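Local coordinates for protein fusolin (Anomala cuprea entomopoxvirus, PDB 4YN1) that forms the crystalline spindles that enhance virulence of an insect poxvirus and probably acts on chitin as a lytic polysaccharide mono-oxygenase, at residues 172-177 / 196-201; 202-207 / 233-238. All coordinates share one frame; numbering follows the deposited sequence.

Contact 1 of 2, residues 172-177 / 196-201; sequences LVFNST and YRMIVP. With NAG (2-acetamido-2-deoxy-beta-D-glucopyranose), chain B.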
loop_
_atom_site.group_PDB
_atom_site.type_symbol
_atom_site.label_atom_id
_atom_site.label_comp_id
_atom_site.label_asym_id
_atom_site.label_seq_id
_atom_site.Cartn_x
_atom_site.Cartn_y
_atom_site.Cartn_z
ATOM N N LEU A 172 -6.043 9.683 -10.396
ATOM C CA LEU A 172 -7.050 9.955 -9.360
ATOM C C LEU A 172 -8.353 9.258 -9.679
ATOM O O LEU A 172 -8.873 9.395 -10.781
ATOM C CB LEU A 172 -7.285 11.462 -9.246
ATOM C CG LEU A 172 -8.279 11.912 -8.173
ATOM C CD1 LEU A 172 -7.676 11.742 -6.785
ATOM C CD2 LEU A 172 -8.668 13.369 -8.363
ATOM N N VAL A 173 -8.874 8.480 -8.727
ATOM C CA VAL A 173 -10.149 7.796 -8.887
ATOM C C VAL A 173 -11.234 8.233 -7.889
ATOM O O VAL A 173 -12.399 7.886 -8.101
ATOM C CB VAL A 173 -10.006 6.256 -8.957
ATOM C CG1 VAL A 173 -9.083 5.848 -10.104
ATOM C CG2 VAL A 173 -9.559 5.627 -7.634
ATOM N N PHE A 174 -10.865 8.927 -6.816
ATOM C CA PHE A 174 -11.805 9.280 -5.758
ATOM C C PHE A 174 -11.292 10.495 -5.030
ATOM O O PHE A 174 -10.096 10.595 -4.755
ATOM C CB PHE A 174 -11.940 8.071 -4.805
ATOM C CG PHE A 174 -12.895 8.254 -3.653
ATOM C CD1 PHE A 174 -12.514 8.949 -2.518
ATOM C CD2 PHE A 174 -14.194 7.778 -3.726
ATOM C CE1 PHE A 174 -13.405 9.115 -1.452
ATOM C CE2 PHE A 174 -15.076 7.933 -2.660
ATOM C CZ PHE A 174 -14.684 8.628 -1.536
ATOM N N ASN A 175 -12.190 11.422 -4.712
ATOM C CA ASN A 175 -11.815 12.601 -3.975
ATOM C C ASN A 175 -13.048 13.092 -3.241
ATOM O O ASN A 175 -13.924 13.679 -3.874
ATOM C CB ASN A 175 -11.253 13.663 -4.909
ATOM C CG ASN A 175 -10.846 14.943 -4.230
ATOM O OD1 ASN A 175 -10.880 15.066 -2.995
ATOM N ND2 ASN A 175 -10.390 15.920 -5.010
ATOM N N SER A 176 -13.123 12.861 -1.926
ATOM C CA SER A 176 -14.324 13.242 -1.171
ATOM C C SER A 176 -14.089 13.249 0.322
ATOM O O SER A 176 -13.229 12.532 0.846
ATOM C CB SER A 176 -15.448 12.238 -1.464
ATOM O OG SER A 176 -16.710 12.679 -0.991
ATOM N N THR A 177 -14.933 14.003 1.025
ATOM C CA THR A 177 -15.003 13.918 2.475
ATOM C C THR A 177 -15.832 12.654 2.656
ATOM O O THR A 177 -16.603 12.288 1.770
ATOM C CB THR A 177 -15.665 15.172 3.099
ATOM O OG1 THR A 177 -16.906 15.366 2.445
ATOM C CG2 THR A 177 -14.820 16.388 2.964
ATOM N N TYR A 196 -13.854 4.588 8.336
ATOM C CA TYR A 196 -14.264 5.353 7.156
ATOM C C TYR A 196 -14.366 4.358 6.014
ATOM O O TYR A 196 -13.355 3.717 5.667
ATOM C CB TYR A 196 -13.252 6.424 6.769
ATOM C CG TYR A 196 -13.089 7.526 7.789
ATOM C CD1 TYR A 196 -14.007 8.569 7.872
ATOM C CD2 TYR A 196 -12.036 7.512 8.695
ATOM C CE1 TYR A 196 -13.866 9.582 8.820
ATOM C CE2 TYR A 196 -11.888 8.518 9.642
ATOM C CZ TYR A 196 -12.786 9.571 9.675
ATOM O OH TYR A 196 -12.614 10.567 10.588
ATOM N N ARG A 197 -15.575 4.149 5.490
ATOM C CA ARG A 197 -15.796 3.276 4.358
ATOM C C ARG A 197 -16.155 4.134 3.164
ATOM O O ARG A 197 -16.912 5.089 3.296
ATOM C CB ARG A 197 -16.879 2.217 4.597
ATOM C CG ARG A 197 -16.492 1.184 5.659
ATOM C CD ARG A 197 -17.446 -0.024 5.696
ATOM N NE ARG A 197 -18.808 0.409 5.974
ATOM C CZ ARG A 197 -19.389 0.467 7.171
ATOM N NH1 ARG A 197 -18.758 0.017 8.253
ATOM N NH2 ARG A 197 -20.609 0.957 7.294
ATOM N N MET A 198 -15.597 3.829 2.007
ATOM C CA MET A 198 -15.880 4.623 0.802
ATOM C C MET A 198 -15.883 3.691 -0.400
ATOM O O MET A 198 -15.100 2.743 -0.457
ATOM C CB MET A 198 -14.866 5.791 0.643
ATOM C CG MET A 198 -13.435 5.349 0.451
ATOM S SD MET A 198 -12.158 6.387 1.140
ATOM C CE MET A 198 -12.227 5.843 2.920
ATOM N N ILE A 199 -16.792 3.922 -1.336
ATOM C CA ILE A 199 -16.869 3.112 -2.544
ATOM C C ILE A 199 -15.926 3.713 -3.546
ATOM O O ILE A 199 -16.155 4.826 -4.018
ATOM C CB ILE A 199 -18.313 3.002 -3.142
ATOM C CG1 ILE A 199 -19.340 2.496 -2.084
ATOM C CG2 ILE A 199 -18.301 2.082 -4.383
ATOM C CD1 ILE A 199 -19.013 1.232 -1.479
ATOM N N VAL A 200 -14.876 2.965 -3.884
ATOM C CA VAL A 200 -13.858 3.410 -4.810
ATOM C C VAL A 200 -14.073 2.715 -6.167
ATOM O O VAL A 200 -14.007 1.493 -6.219
ATOM C CB VAL A 200 -12.443 3.124 -4.258
ATOM C CG1 VAL A 200 -11.356 3.563 -5.252
ATOM C CG2 VAL A 200 -12.230 3.844 -2.937
ATOM N N PRO A 201 -14.267 3.482 -7.255
ATOM C CA PRO A 201 -14.411 2.857 -8.598
ATOM C C PRO A 201 -13.035 2.516 -9.139
ATOM O O PRO A 201 -12.320 3.375 -9.650
ATOM C CB PRO A 201 -15.106 3.947 -9.430
ATOM C CG PRO A 201 -14.753 5.225 -8.770
ATOM C CD PRO A 201 -14.376 4.951 -7.328
HETATM C C1 NAG B . -9.994 17.192 -4.479
HETATM C C2 NAG B . -8.965 17.897 -5.356
HETATM C C3 NAG B . -8.634 19.247 -4.718
HETATM C C4 NAG B . -9.904 20.061 -4.509
HETATM C C5 NAG B . -10.917 19.238 -3.717
HETATM C C6 NAG B . -12.259 19.917 -3.541
HETATM C C7 NAG B . -7.197 16.764 -6.607
HETATM C C8 NAG B . -6.004 15.857 -6.523
HETATM N N2 NAG B . -7.772 17.076 -5.453
HETATM O O3 NAG B . -7.695 19.953 -5.530
HETATM O O4 NAG B . -9.609 21.243 -3.777
HETATM O O5 NAG B . -11.166 18.014 -4.424
HETATM O O6 NAG B . -12.831 20.269 -4.796
HETATM O O7 NAG B . -7.609 17.205 -7.675
#
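Phe174 reaches across to Met198 and carries much of this contact. Its ring meets the base of the methionine side chain, CZ of Phe174 lying 3.6 Å from CB of Met198, while CG of Met198 stands over one face, offset toward the rim. The sulfur follows: SD of Met198 is 4.6 Å from the ring centroid and 34° off its normal, an oblique Met-aromatic contact. Met198 CG is set between its own backbone N and carbonyl carbon (chi1 63°), and bends at chi2 and chi3 then carry the tail away from strand 170-176. The ring of Phe174 also meets backbone, its CD2 3.6 Å from the carbonyl O of Ile199. One residue back, CG2 of Val173 touches CG1 of Val200 at 3.6 Å, the two valines crossing at about a right angle, and CG of Pro201 rests 3.6 Å from the carbonyl O of Val173.

Behind this shell, Val173 and Phe174 both face Val151 of strand 147-154 in a classic beta bulge, which lets two consecutive side chains point toward strand 194-203. The segment axes run nearly antiparallel, at 154° and 6.3 Å, yet their strands belong to different sheets. Asn175, the next residue, takes no part in the packing and carries the N-linked glycan: ND2 is bonded to C1 of NAG at 1.4 Å, and the sugar also hydrogen-bonds Glu150 and the backbone O of Arg78. The side chains that meet are apolar or sulfur-aromatic, so shape and dispersion join the two sheets of this LPMO-like beta-sandwich here.

Contact 2 of 2, residues 202-207 / 233-238; sequences VPYRQT and FANRPG. With EDO (1,2-ethanediol), chain C.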
loop_
_atom_site.group_PDB
_atom_site.type_symbol
_atom_site.label_atom_id
_atom_site.label_comp_id
_atom_site.label_asym_id
_atom_site.label_seq_id
_atom_site.Cartn_x
_atom_site.Cartn_y
_atom_site.Cartn_z
ATOM N N VAL A 202 -12.638 1.260 -8.987
ATOM C CA VAL A 202 -11.300 0.845 -9.394
ATOM C C VAL A 202 -11.345 0.440 -10.863
ATOM O O VAL A 202 -12.144 -0.431 -11.210
ATOM C CB VAL A 202 -10.779 -0.302 -8.502
ATOM C CG1 VAL A 202 -9.380 -0.739 -8.945
ATOM C CG2 VAL A 202 -10.751 0.139 -7.041
ATOM N N PRO A 203 -10.488 1.031 -11.725
ATOM C CA PRO A 203 -10.469 0.633 -13.125
ATOM C C PRO A 203 -9.938 -0.788 -13.272
ATOM O O PRO A 203 -9.056 -1.246 -12.523
ATOM C CB PRO A 203 -9.528 1.678 -13.771
ATOM C CG PRO A 203 -8.612 2.073 -12.706
ATOM C CD PRO A 203 -9.476 2.073 -11.468
ATOM N N TYR A 204 -10.501 -1.506 -14.210
ATOM C CA TYR A 204 -10.056 -2.851 -14.498
ATOM C C TYR A 204 -8.571 -2.868 -14.859
ATOM O O TYR A 204 -8.079 -1.989 -15.552
ATOM C CB TYR A 204 -10.868 -3.447 -15.652
ATOM C CG TYR A 204 -10.342 -4.772 -16.151
ATOM C CD1 TYR A 204 -9.319 -4.829 -17.096
ATOM C CD2 TYR A 204 -10.905 -5.968 -15.733
ATOM C CE1 TYR A 204 -8.819 -6.052 -17.543
ATOM C CE2 TYR A 204 -10.421 -7.193 -16.188
ATOM C CZ TYR A 204 -9.426 -7.228 -17.140
ATOM O OH TYR A 204 -8.944 -8.449 -17.537
ATOM N N ARG A 205 -7.911 -3.947 -14.458
ATOM C CA ARG A 205 -6.516 -4.236 -14.753
ATOM C C ARG A 205 -6.372 -5.722 -14.953
ATOM O O ARG A 205 -7.038 -6.482 -14.262
ATOM C CB ARG A 205 -5.646 -3.834 -13.549
ATOM C CG ARG A 205 -5.598 -2.329 -13.241
ATOM C CD ARG A 205 -4.737 -1.622 -14.233
ATOM N NE ARG A 205 -4.690 -0.183 -14.014
ATOM C CZ ARG A 205 -5.500 0.713 -14.566
ATOM N NH1 ARG A 205 -6.498 0.325 -15.364
ATOM N NH2 ARG A 205 -5.321 2.005 -14.334
ATOM N N GLN A 206 -5.460 -6.157 -15.834
ATOM C CA GLN A 206 -5.141 -7.577 -15.949
ATOM C C GLN A 206 -3.733 -7.799 -15.384
ATOM O O GLN A 206 -3.109 -8.826 -15.658
ATOM C CB GLN A 206 -5.268 -8.093 -17.388
ATOM C CG GLN A 206 -4.441 -7.348 -18.407
ATOM C CD GLN A 206 -4.129 -8.186 -19.635
ATOM O OE1 GLN A 206 -4.083 -9.423 -19.616
ATOM N NE2 GLN A 206 -3.801 -7.522 -20.693
ATOM N N THR A 207 -3.190 -6.793 -14.664
ATOM C CA THR A 207 -1.894 -6.848 -14.032
ATOM C C THR A 207 -2.049 -6.517 -12.554
ATOM O O THR A 207 -3.032 -5.912 -12.154
ATOM C CB THR A 207 -0.969 -5.825 -14.716
ATOM O OG1 THR A 207 -1.647 -4.564 -14.741
ATOM C CG2 THR A 207 -0.629 -6.228 -16.154
ATOM N N PHE A 233 -6.769 -8.308 -9.862
ATOM C CA PHE A 233 -8.037 -8.914 -10.172
ATOM C C PHE A 233 -7.810 -10.326 -10.666
ATOM O O PHE A 233 -6.863 -10.580 -11.410
ATOM C CB PHE A 233 -8.800 -8.117 -11.241
ATOM C CG PHE A 233 -9.280 -6.776 -10.771
ATOM C CD1 PHE A 233 -10.244 -6.674 -9.780
ATOM C CD2 PHE A 233 -8.768 -5.605 -11.316
ATOM C CE1 PHE A 233 -10.693 -5.428 -9.349
ATOM C CE2 PHE A 233 -9.206 -4.361 -10.868
ATOM C CZ PHE A 233 -10.171 -4.281 -9.895
ATOM N N ALA A 234 -8.652 -11.256 -10.246
ATOM C CA ALA A 234 -8.614 -12.606 -10.795
ATOM C C ALA A 234 -9.720 -12.704 -11.856
ATOM O O ALA A 234 -10.915 -12.699 -11.543
ATOM C CB ALA A 234 -8.801 -13.666 -9.702
ATOM N N ASN A 235 -9.312 -12.794 -13.128
ATOM C CA ASN A 235 -10.248 -12.928 -14.245
ATOM C C ASN A 235 -10.934 -14.265 -14.124
ATOM O O ASN A 235 -10.302 -15.240 -13.715
ATOM C CB ASN A 235 -9.546 -12.783 -15.589
ATOM C CG ASN A 235 -9.223 -11.338 -15.909
ATOM O OD1 ASN A 235 -10.018 -10.609 -16.493
ATOM N ND2 ASN A 235 -8.093 -10.863 -15.472
ATOM N N ARG A 236 -12.214 -14.311 -14.421
ATOM C CA ARG A 236 -12.988 -15.545 -14.315
ATOM C C ARG A 236 -12.541 -16.484 -15.442
ATOM O O ARG A 236 -12.414 -16.034 -16.588
ATOM C CB ARG A 236 -14.470 -15.233 -14.467
ATOM C CG ARG A 236 -15.384 -16.345 -14.069
ATOM C CD ARG A 236 -16.803 -15.834 -14.034
ATOM N NE ARG A 236 -17.716 -16.823 -13.468
ATOM C CZ ARG A 236 -19.024 -16.646 -13.319
ATOM N NH1 ARG A 236 -19.598 -15.507 -13.697
ATOM N NH2 ARG A 236 -19.773 -17.607 -12.793
ATOM N N PRO A 237 -12.324 -17.767 -15.141
ATOM C CA PRO A 237 -11.909 -18.714 -16.196
ATOM C C PRO A 237 -13.052 -19.144 -17.097
ATOM O O PRO A 237 -14.230 -18.898 -16.823
ATOM C CB PRO A 237 -11.349 -19.900 -15.405
ATOM C CG PRO A 237 -12.132 -19.890 -14.130
ATOM C CD PRO A 237 -12.407 -18.430 -13.817
ATOM N N GLY A 238 -12.682 -19.760 -18.214
ATOM C CA GLY A 238 -13.629 -20.289 -19.178
ATOM C C GLY A 238 -13.863 -19.393 -20.366
ATOM O O GLY A 238 -13.235 -18.334 -20.486
HETATM C C1 EDO C . -4.585 -11.508 -13.399
HETATM O O1 EDO C . -5.354 -10.353 -13.665
HETATM C C2 EDO C . -5.131 -12.694 -14.239
HETATM O O2 EDO C . -6.508 -12.936 -13.930
HETATM O O HOH W 1 -5.467 -7.167 -12.058
#
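Phe233 points its side chain at segment 202-207 and can be followed outward atom by atom. CB lies 3.9 Å from the carbonyl O of Arg205, and the ring, with CG anti to its own carbonyl carbon (chi1 -68°), continues along that backbone. CD2 of Phe233 comes to 3.5 Å from the same Arg205 O, CE2 is equally near the carbonyl O of Pro203, and CZ ends 3.8 Å from CG1 of Val202; all three partners sit at the ring edge. Beside the backbone, a water accepts from Phe233 N and donates to the carbonyl oxygens of Arg205 and Thr207, a three-bonded bridge between the backbones.

Farther out, Tyr204 OH donates to Asn235 OD1 at 2.6 Å, the acceptor lying in the plane of the tyrosine ring while the amide is turned 69° from it. ND2 and backbone N of Asn235 both donate to O2 of an ethanediol, probably from the crystallisation liquor, whose O1 donates to Phe233 O.

Strand 131-140 flanks the contact through Ile132, which touches both Tyr204 and Phe233; Ile122 of strand 120-123 and the ring of Phe209 also adjoin Phe233.

From the N terminus, strand 170-176 comes first, and contact 1 closes an 18-residue connection, with no helix and a short strand at 180-182, when the chain returns along strand 194-203. Contact 2 opens directly afterwards, at the end of that strand, and closes over the largely extended passage through strands 209-217 and 223-234. The two are in series, neither nested nor crossed. Their centres are 20 Å apart, but they meet where CG1 of Val173 lies 4.0 Å from CD of Pro203. Strand 194-203 serves both, so the four-stranded antiparallel sheet is tied to the mixed sheet at two places, through strand 170-176 and through the end of strand 223-234.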